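Chinitase A (Streptomyces coelicolor, PDB 3EBV) probably acts as an endochitinase, hydrolysing chitin with the glycosyl hydrolase family 18 domain that makes up this chain. Local coordinates at residues A[179-184]-A[228-233]; A[187-192]-A[205-210]. One frame throughout, in Å; residues are numbered along the deposited sequence.

In the fold
The chain is a family 18 TIM barrel, and both contacts lie in its later part. Strand 175-179 leads into the 179-184 loop, which is the first half of interaction 1. The chain then makes a small hairpin, 186-187 with 193-194, whose turn carries the 187-192 side of interaction 2. Helix 199-210 follows and closes interaction 2 through a disulfide, tying hairpin to helix. After strand 219-224 the 228-233 loop returns to 179-184 and closes interaction 1, which joins the loops after the neighbouring parallel strands 175-179 and 219-224. The shorter loop thus lies within the longer one. Tyr-180 joins the two, its OH packing 3.4 Å from Ala-206 CA.

Interaction 1: A[179-184]-A[228-233]; sequences QYYNSG and RAAGGG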
ATOM      1  N   GLN A 179      -5.781  -2.813  -3.319  1.00  8.11           N
ATOM      2  CA  GLN A 179      -6.619  -1.683  -3.695  1.00  8.30           C
ATOM      3  C   GLN A 179      -8.039  -2.237  -3.936  1.00  7.85           C
ATOM      4  O   GLN A 179      -8.363  -2.784  -5.009  1.00  9.52           O
ATOM      5  CB  GLN A 179      -6.100  -1.045  -4.998  1.00  8.92           C
ATOM      6  CG  GLN A 179      -4.674  -0.541  -4.890  1.00 10.64           C
ATOM      7  CD  GLN A 179      -4.217   0.046  -6.228  1.00 10.85           C
ATOM      8  OE1 GLN A 179      -4.947   0.809  -6.877  1.00 11.81           O
ATOM      9  NE2 GLN A 179      -3.012  -0.329  -6.647  1.00 12.36           N
ATOM     10  N   TYR A 180      -8.883  -2.122  -2.900  1.00  8.91           N
ATOM     11  CA  TYR A 180     -10.270  -2.637  -3.017  1.00  8.65           C
ATOM     12  C   TYR A 180     -11.167  -1.600  -3.728  1.00  9.70           C
ATOM     13  O   TYR A 180     -12.214  -1.139  -3.196  1.00 10.11           O
ATOM     14  CB  TYR A 180     -10.848  -2.946  -1.614  1.00  8.63           C
ATOM     15  CG  TYR A 180     -10.180  -4.097  -0.901  1.00  8.55           C
ATOM     16  CD1 TYR A 180     -10.826  -5.328  -0.748  1.00  9.99           C
ATOM     17  CD2 TYR A 180      -8.900  -3.943  -0.345  1.00  8.02           C
ATOM     18  CE1 TYR A 180     -10.227  -6.384  -0.038  1.00  9.55           C
ATOM     19  CE2 TYR A 180      -8.279  -4.992   0.314  1.00  8.27           C
ATOM     20  CZ  TYR A 180      -8.944  -6.219   0.486  1.00  9.61           C
ATOM     21  OH  TYR A 180      -8.307  -7.252   1.137  1.00  9.57           O
ATOM     22  N   TYR A 181     -10.695  -1.138  -4.895  1.00  8.71           N
ATOM     23  CA  TYR A 181     -11.360  -0.010  -5.572  1.00  9.41           C
ATOM     24  C   TYR A 181     -10.873   0.063  -7.008  1.00 10.46           C
ATOM     25  O   TYR A 181      -9.956  -0.656  -7.409  1.00 10.76           O
ATOM     26  CB  TYR A 181     -11.108   1.314  -4.826  1.00 10.21           C
ATOM     27  CG  TYR A 181      -9.643   1.654  -4.599  1.00  8.41           C
ATOM     28  CD1 TYR A 181      -8.910   2.407  -5.535  1.00  9.25           C
ATOM     29  CD2 TYR A 181      -9.017   1.328  -3.409  1.00  9.55           C
ATOM     30  CE1 TYR A 181      -7.546   2.744  -5.292  1.00  9.45           C
ATOM     31  CE2 TYR A 181      -7.675   1.688  -3.146  1.00  9.58           C
ATOM     32  CZ  TYR A 181      -6.957   2.391  -4.089  1.00  9.49           C
ATOM     33  OH  TYR A 181      -5.655   2.680  -3.823  1.00 12.35           O
ATOM     34  N   ASN A 182     -11.545   0.923  -7.780  1.00 10.28           N
ATOM     35  CA  ASN A 182     -11.408   0.924  -9.270  1.00 10.62           C
ATOM     36  C   ASN A 182     -11.504  -0.479  -9.839  1.00 10.98           C
ATOM     37  O   ASN A 182     -10.755  -0.874 -10.737  1.00 11.02           O
ATOM     38  CB  ASN A 182     -10.073   1.571  -9.738  1.00 10.03           C
ATOM     39  CG  ASN A 182      -9.977   3.032  -9.393  1.00 11.34           C
ATOM     40  OD1 ASN A 182     -10.950   3.777  -9.533  1.00 14.69           O
ATOM     41  ND2 ASN A 182      -8.813   3.448  -8.899  1.00 14.40           N
ATOM     42  N   SER A 183     -12.471  -1.241  -9.336  1.00 10.58           N
ATOM     43  CA  SER A 183     -12.559  -2.671  -9.618  1.00 10.25           C
ATOM     44  C   SER A 183     -13.931  -3.084 -10.165  1.00 10.39           C
ATOM     45  O   SER A 183     -14.941  -2.653  -9.626  1.00 11.46           O
ATOM     46  CB  SER A 183     -12.325  -3.471  -8.313  1.00 10.21           C
ATOM     47  OG  SER A 183     -12.384  -4.856  -8.568  1.00  9.93           O
ATOM     48  N   GLY A 184     -13.907  -3.975 -11.158  1.00 11.35           N
ATOM     49  CA  GLY A 184     -15.100  -4.697 -11.555  1.00 11.08           C
ATOM     50  C   GLY A 184     -15.480  -5.696 -10.443  1.00 11.34           C
ATOM     51  O   GLY A 184     -14.762  -5.852  -9.421  1.00 10.91           O
ATOM     52  N   ARG A 228     -13.418  11.658  -4.612  1.00 13.25           N
ATOM     53  CA  ARG A 228     -12.526  12.339  -5.595  1.00 13.60           C
ATOM     54  C   ARG A 228     -11.273  11.512  -5.904  1.00 13.79           C
ATOM     55  O   ARG A 228     -10.581  11.751  -6.891  1.00 14.85           O
ATOM     56  CB  ARG A 228     -12.161  13.746  -5.142  1.00 14.75           C
ATOM     57  CG  ARG A 228     -13.360  14.670  -5.022  1.00 18.78           C
ATOM     58  CD  ARG A 228     -12.901  16.085  -4.686  1.00 25.84           C
ATOM     59  NE  ARG A 228     -14.012  16.878  -4.168  1.00 31.53           N
ATOM     60  CZ  ARG A 228     -14.858  17.576  -4.924  1.00 36.64           C
ATOM     61  NH1 ARG A 228     -14.710  17.610  -6.251  1.00 38.06           N
ATOM     62  NH2 ARG A 228     -15.847  18.258  -4.351  1.00 38.32           N
ATOM     63  N   ALA A 229     -10.995  10.534  -5.041  1.00 12.55           N
ATOM     64  CA  ALA A 229      -9.702   9.815  -5.070  1.00 12.04           C
ATOM     65  C   ALA A 229      -9.670   8.619  -6.018  1.00 12.68           C
ATOM     66  O   ALA A 229      -8.608   8.047  -6.241  1.00 13.86           O
ATOM     67  CB  ALA A 229      -9.306   9.376  -3.641  1.00 12.90           C
ATOM     68  N   ALA A 230     -10.842   8.184  -6.494  1.00 12.05           N
ATOM     69  CA  ALA A 230     -10.935   7.019  -7.360  1.00 12.72           C
ATOM     70  C   ALA A 230     -12.209   7.096  -8.193  1.00 13.96           C
ATOM     71  O   ALA A 230     -13.143   7.800  -7.787  1.00 16.39           O
ATOM     72  CB  ALA A 230     -10.930   5.715  -6.505  1.00 13.65           C
ATOM     73  N   GLY A 231     -12.251   6.348  -9.285  1.00 14.52           N
ATOM     74  CA  GLY A 231     -13.425   6.330 -10.159  1.00 15.14           C
ATOM     75  C   GLY A 231     -14.561   5.501  -9.578  1.00 15.82           C
ATOM     76  O   GLY A 231     -15.723   5.654  -9.969  1.00 18.51           O
ATOM     77  N   GLY A 232     -14.228   4.608  -8.644  1.00 13.19           N
ATOM     78  CA  GLY A 232     -15.250   3.799  -7.975  1.00 13.09           C
ATOM     79  C   GLY A 232     -14.630   3.079  -6.796  1.00 11.79           C
ATOM     80  O   GLY A 232     -13.402   2.935  -6.730  1.00 10.91           O
ATOM     81  N   GLY A 233     -15.493   2.611  -5.886  1.00 11.98           N
ATOM     82  CA  GLY A 233     -15.046   1.849  -4.712  1.00 11.54           C
ATOM     83  C   GLY A 233     -14.910   2.622  -3.418  1.00 11.35           C
ATOM     84  O   GLY A 233     -14.619   2.024  -2.358  1.00 11.47           O
TER
HETATM   85  O   HOH W   1     -14.749  -0.754  -2.191  1.00 10.79           O
HETATM   86  O   HOH W   2      -7.665   5.927  -7.844  1.00 19.43           O
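Asn-182 faces the loop at Gly-231 and Gly-232 with its side-chain carbonyl. Its CG stands beside its own backbone N (chi1 -64°), which turns OD1 toward the glycine peptides. Asn-182 OD1 takes the N-H of Gly-231 N at 2.9 Å, with the donor in the amide plane. Gly-232 N adds a weak bond to Asn-182 OD1 at 3.5 Å. In return, Asn-182 N gives a nearly straight bond to Gly-232 O, at 2.9 Å and 173°. This donor sits above the carbonyl plane. ND2 lies in the plane of the Tyr-181 ring, at its edge, and reaches Ala-229 O through a water.

Tyr-181 turns its ring away from the glycines, while its CB rests 3.4 Å from Gly-232 O. Ring atom CD1 meets Ala-230 CB obliquely at 4.0 Å. Gln-179 CB lies over one ring face, toward its rim. Gly-233 packs against Tyr-181 CB so closely that a CB there would clash. A second water joins Tyr-180 O to Gly-233 O.

The two loops follow neighbouring parallel barrel strands at their C-terminal ends, the side where TIM barrels carry their active sites. Gln-179 NE2 bonds Glu-121, the last residue of the family 18 DXXDXDXE signature. The contact is neutral and mostly polar: one asparagine and two waters satisfy backbone groups, with a little apolar packing of Tyr-181 on Ala-230 and Gly-233.

Interaction 2: A[187-192]-A[205-210]; sequences LGCDGK and LACIQL
Leu-187 rests its carbonyl oxygen against Leu-205 and Ile-208 of helix 199-210. The site is a small beta hairpin, with a type I turn and a G1 beta bulge, tied to a barrel helix by a disulfide. Leu-187 O meets Ile-208 CD1 at 3.4 Å and Leu-205 CD1 at 3.6 Å. Both are van der Waals contacts.

Gly-188 opens the turn. Leu-205 CD1 lies over its CA at 4.1 Å. Its N bonds Lys-192 O and its O takes the N-H of Gly-191, whose positive phi favours glycine.

Cys-189 comes next and is covalently joined to Cys-207, SG to SG at 2.1 Å. The bridge has a right-handed chi3 of 85°. The Cys-207 SG is anti to its backbone N (chi1 175°), pointing back to the turn. Ile-208 CG1 packs against Cys-189, 3.6 Å from Cys-189 N and 3.9 Å from Cys-189 CB. An alanine at Ile-208 would probably open a gap where CG1 and CD1 meet the backbone of residues 187 to 189, loosening the fit of turn to helix. Cys-189 is also hydrogen-bonded through its backbone to Ala-204, and Phe-256 packs on its side chain.

Asp-190 works within the turn. Its OD2 is hydrogen-bonded to Tyr-194 OH, and its OD1 makes an Asx turn. Lys-192 N reaches Asp-190 OD1 at 3.0 Å, coming from above the carboxylate plane.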
ATOM      1  N   LEU A 187     -14.693 -12.418  -7.362  1.00 10.15           N
ATOM      2  CA  LEU A 187     -15.126 -13.549  -6.512  1.00 10.41           C
ATOM      3  C   LEU A 187     -14.573 -13.376  -5.098  1.00 10.64           C
ATOM      4  O   LEU A 187     -13.405 -12.931  -4.916  1.00 11.66           O
ATOM      5  CB  LEU A 187     -14.656 -14.885  -7.071  1.00 11.17           C
ATOM      6  CG  LEU A 187     -15.121 -15.166  -8.484  1.00 13.04           C
ATOM      7  CD1 LEU A 187     -14.623 -16.551  -8.867  1.00 17.83           C
ATOM      8  CD2 LEU A 187     -16.638 -15.180  -8.517  1.00 15.96           C
ATOM      9  N   GLY A 188     -15.349 -13.752  -4.088  1.00 10.11           N
ATOM     10  CA  GLY A 188     -14.818 -13.842  -2.740  1.00  9.75           C
ATOM     11  C   GLY A 188     -14.298 -15.236  -2.431  1.00 10.07           C
ATOM     12  O   GLY A 188     -14.300 -16.121  -3.315  1.00 10.89           O
ATOM     13  N   CYS A 189     -13.830 -15.442  -1.189  1.00 10.04           N
ATOM     14  CA  CYS A 189     -13.255 -16.765  -0.879  1.00 10.92           C
ATOM     15  C   CYS A 189     -14.297 -17.884  -0.887  1.00 11.45           C
ATOM     16  O   CYS A 189     -13.956 -19.077  -0.926  1.00 13.61           O
ATOM     17  CB  CYS A 189     -12.552 -16.751   0.475  1.00 12.14           C
ATOM     18  SG  CYS A 189     -13.732 -16.414   1.815  1.00 12.59           S
ATOM     19  N   ASP A 190     -15.574 -17.493  -0.867  1.00 11.19           N
ATOM     20  CA  ASP A 190     -16.691 -18.450  -0.952  1.00 10.78           C
ATOM     21  C   ASP A 190     -17.128 -18.741  -2.392  1.00 10.82           C
ATOM     22  O   ASP A 190     -18.113 -19.515  -2.606  1.00 13.02           O
ATOM     23  CB  ASP A 190     -17.881 -17.894  -0.170  1.00 11.09           C
ATOM     24  CG  ASP A 190     -18.373 -16.535  -0.697  1.00 12.05           C
ATOM     25  OD1 ASP A 190     -17.764 -16.004  -1.654  1.00 11.03           O
ATOM     26  OD2 ASP A 190     -19.334 -15.970  -0.109  1.00 12.06           O
ATOM     27  N   GLY A 191     -16.453 -18.156  -3.377  1.00 11.33           N
ATOM     28  CA  GLY A 191     -16.779 -18.387  -4.780  1.00 11.31           C
ATOM     29  C   GLY A 191     -17.958 -17.584  -5.297  1.00 11.17           C
ATOM     30  O   GLY A 191     -18.349 -17.759  -6.450  1.00 13.50           O
ATOM     31  N   LYS A 192     -18.434 -16.629  -4.497  1.00 10.96           N
ATOM     32  CA  LYS A 192     -19.585 -15.781  -4.901  1.00 10.47           C
ATOM     33  C   LYS A 192     -19.099 -14.438  -5.428  1.00 11.54           C
ATOM     34  O   LYS A 192     -18.004 -14.006  -5.072  1.00 11.58           O
ATOM     35  CB  LYS A 192     -20.548 -15.576  -3.724  1.00 10.09           C
ATOM     36  CG  LYS A 192     -21.116 -16.860  -3.114  1.00 10.43           C
ATOM     37  CD  LYS A 192     -22.263 -16.559  -2.138  1.00 11.23           C
ATOM     38  CE  LYS A 192     -22.975 -17.854  -1.811  1.00 12.44           C
ATOM     39  NZ  LYS A 192     -24.091 -17.623  -0.781  1.00 14.23           N
ATOM     40  N   LEU A 205     -13.092 -10.637  -0.098  1.00  8.76           N
ATOM     41  CA  LEU A 205     -11.837 -10.672  -0.855  1.00  8.31           C
ATOM     42  C   LEU A 205     -10.636 -10.728   0.094  1.00  7.60           C
ATOM     43  O   LEU A 205      -9.659 -11.420  -0.236  1.00  8.43           O
ATOM     44  CB  LEU A 205     -11.730  -9.444  -1.781  1.00  9.13           C
ATOM     45  CG  LEU A 205     -12.425  -9.620  -3.138  1.00  9.16           C
ATOM     46  CD1 LEU A 205     -13.923  -9.865  -3.053  1.00 11.87           C
ATOM     47  CD2 LEU A 205     -12.169  -8.359  -3.984  1.00 10.71           C
ATOM     48  N   ALA A 206     -10.674 -10.026   1.237  1.00  7.98           N
ATOM     49  CA  ALA A 206      -9.589 -10.177   2.232  1.00  8.34           C
ATOM     50  C   ALA A 206      -9.474 -11.629   2.682  1.00  9.20           C
ATOM     51  O   ALA A 206      -8.369 -12.145   2.881  1.00  9.59           O
ATOM     52  CB  ALA A 206      -9.803  -9.261   3.408  1.00  8.46           C
ATOM     53  N   CYS A 207     -10.607 -12.303   2.796  1.00  9.54           N
ATOM     54  CA  CYS A 207     -10.626 -13.729   3.177  1.00 10.12           C
ATOM     55  C   CYS A 207      -9.754 -14.592   2.246  1.00 10.61           C
ATOM     56  O   CYS A 207      -9.140 -15.573   2.687  1.00 10.44           O
ATOM     57  CB  CYS A 207     -12.107 -14.170   3.100  1.00 10.86           C
ATOM     58  SG  CYS A 207     -12.408 -15.921   3.375  1.00 14.70           S
ATOM     59  N   ILE A 208      -9.705 -14.281   0.951  1.00  9.06           N
ATOM     60  CA  ILE A 208      -8.904 -15.105   0.038  1.00  8.88           C
ATOM     61  C   ILE A 208      -7.427 -15.041   0.497  1.00  8.75           C
ATOM     62  O   ILE A 208      -6.713 -16.056   0.460  1.00 10.37           O
ATOM     63  CB  ILE A 208      -8.989 -14.587  -1.429  1.00  9.47           C
ATOM     64  CG1 ILE A 208     -10.432 -14.580  -1.940  1.00 10.46           C
ATOM     65  CG2 ILE A 208      -8.111 -15.413  -2.364  1.00 10.58           C
ATOM     66  CD1 ILE A 208     -10.572 -13.841  -3.260  1.00 10.30           C
ATOM     67  N   GLN A 209      -6.968 -13.843   0.893  1.00  8.85           N
ATOM     68  CA  GLN A 209      -5.581 -13.687   1.391  1.00  9.01           C
ATOM     69  C   GLN A 209      -5.382 -14.396   2.731  1.00  9.53           C
ATOM     70  O   GLN A 209      -4.369 -15.106   2.924  1.00 10.32           O
ATOM     71  CB  GLN A 209      -5.266 -12.195   1.515  1.00  8.33           C
ATOM     72  CG  GLN A 209      -5.267 -11.526   0.149  1.00 10.05           C
ATOM     73  CD  GLN A 209      -5.190 -10.009   0.204  1.00  9.26           C
ATOM     74  OE1 GLN A 209      -4.520  -9.439   1.059  1.00 10.26           O
ATOM     75  NE2 GLN A 209      -5.892  -9.369  -0.725  1.00 10.59           N
ATOM     76  N   LEU A 210      -6.330 -14.199   3.649  1.00  9.68           N
ATOM     77  CA  LEU A 210      -6.237 -14.750   5.013  1.00 10.36           C
ATOM     78  C   LEU A 210      -6.311 -16.275   5.037  1.00 11.22           C
ATOM     79  O   LEU A 210      -5.753 -16.888   5.964  1.00 12.23           O
ATOM     80  CB  LEU A 210      -7.288 -14.135   5.939  1.00  9.88           C
ATOM     81  CG  LEU A 210      -7.182 -12.609   6.127  1.00 10.74           C
ATOM     82  CD1 LEU A 210      -8.523 -12.003   6.552  1.00 12.30           C
ATOM     83  CD2 LEU A 210      -6.052 -12.320   7.158  1.00 11.40           C
TER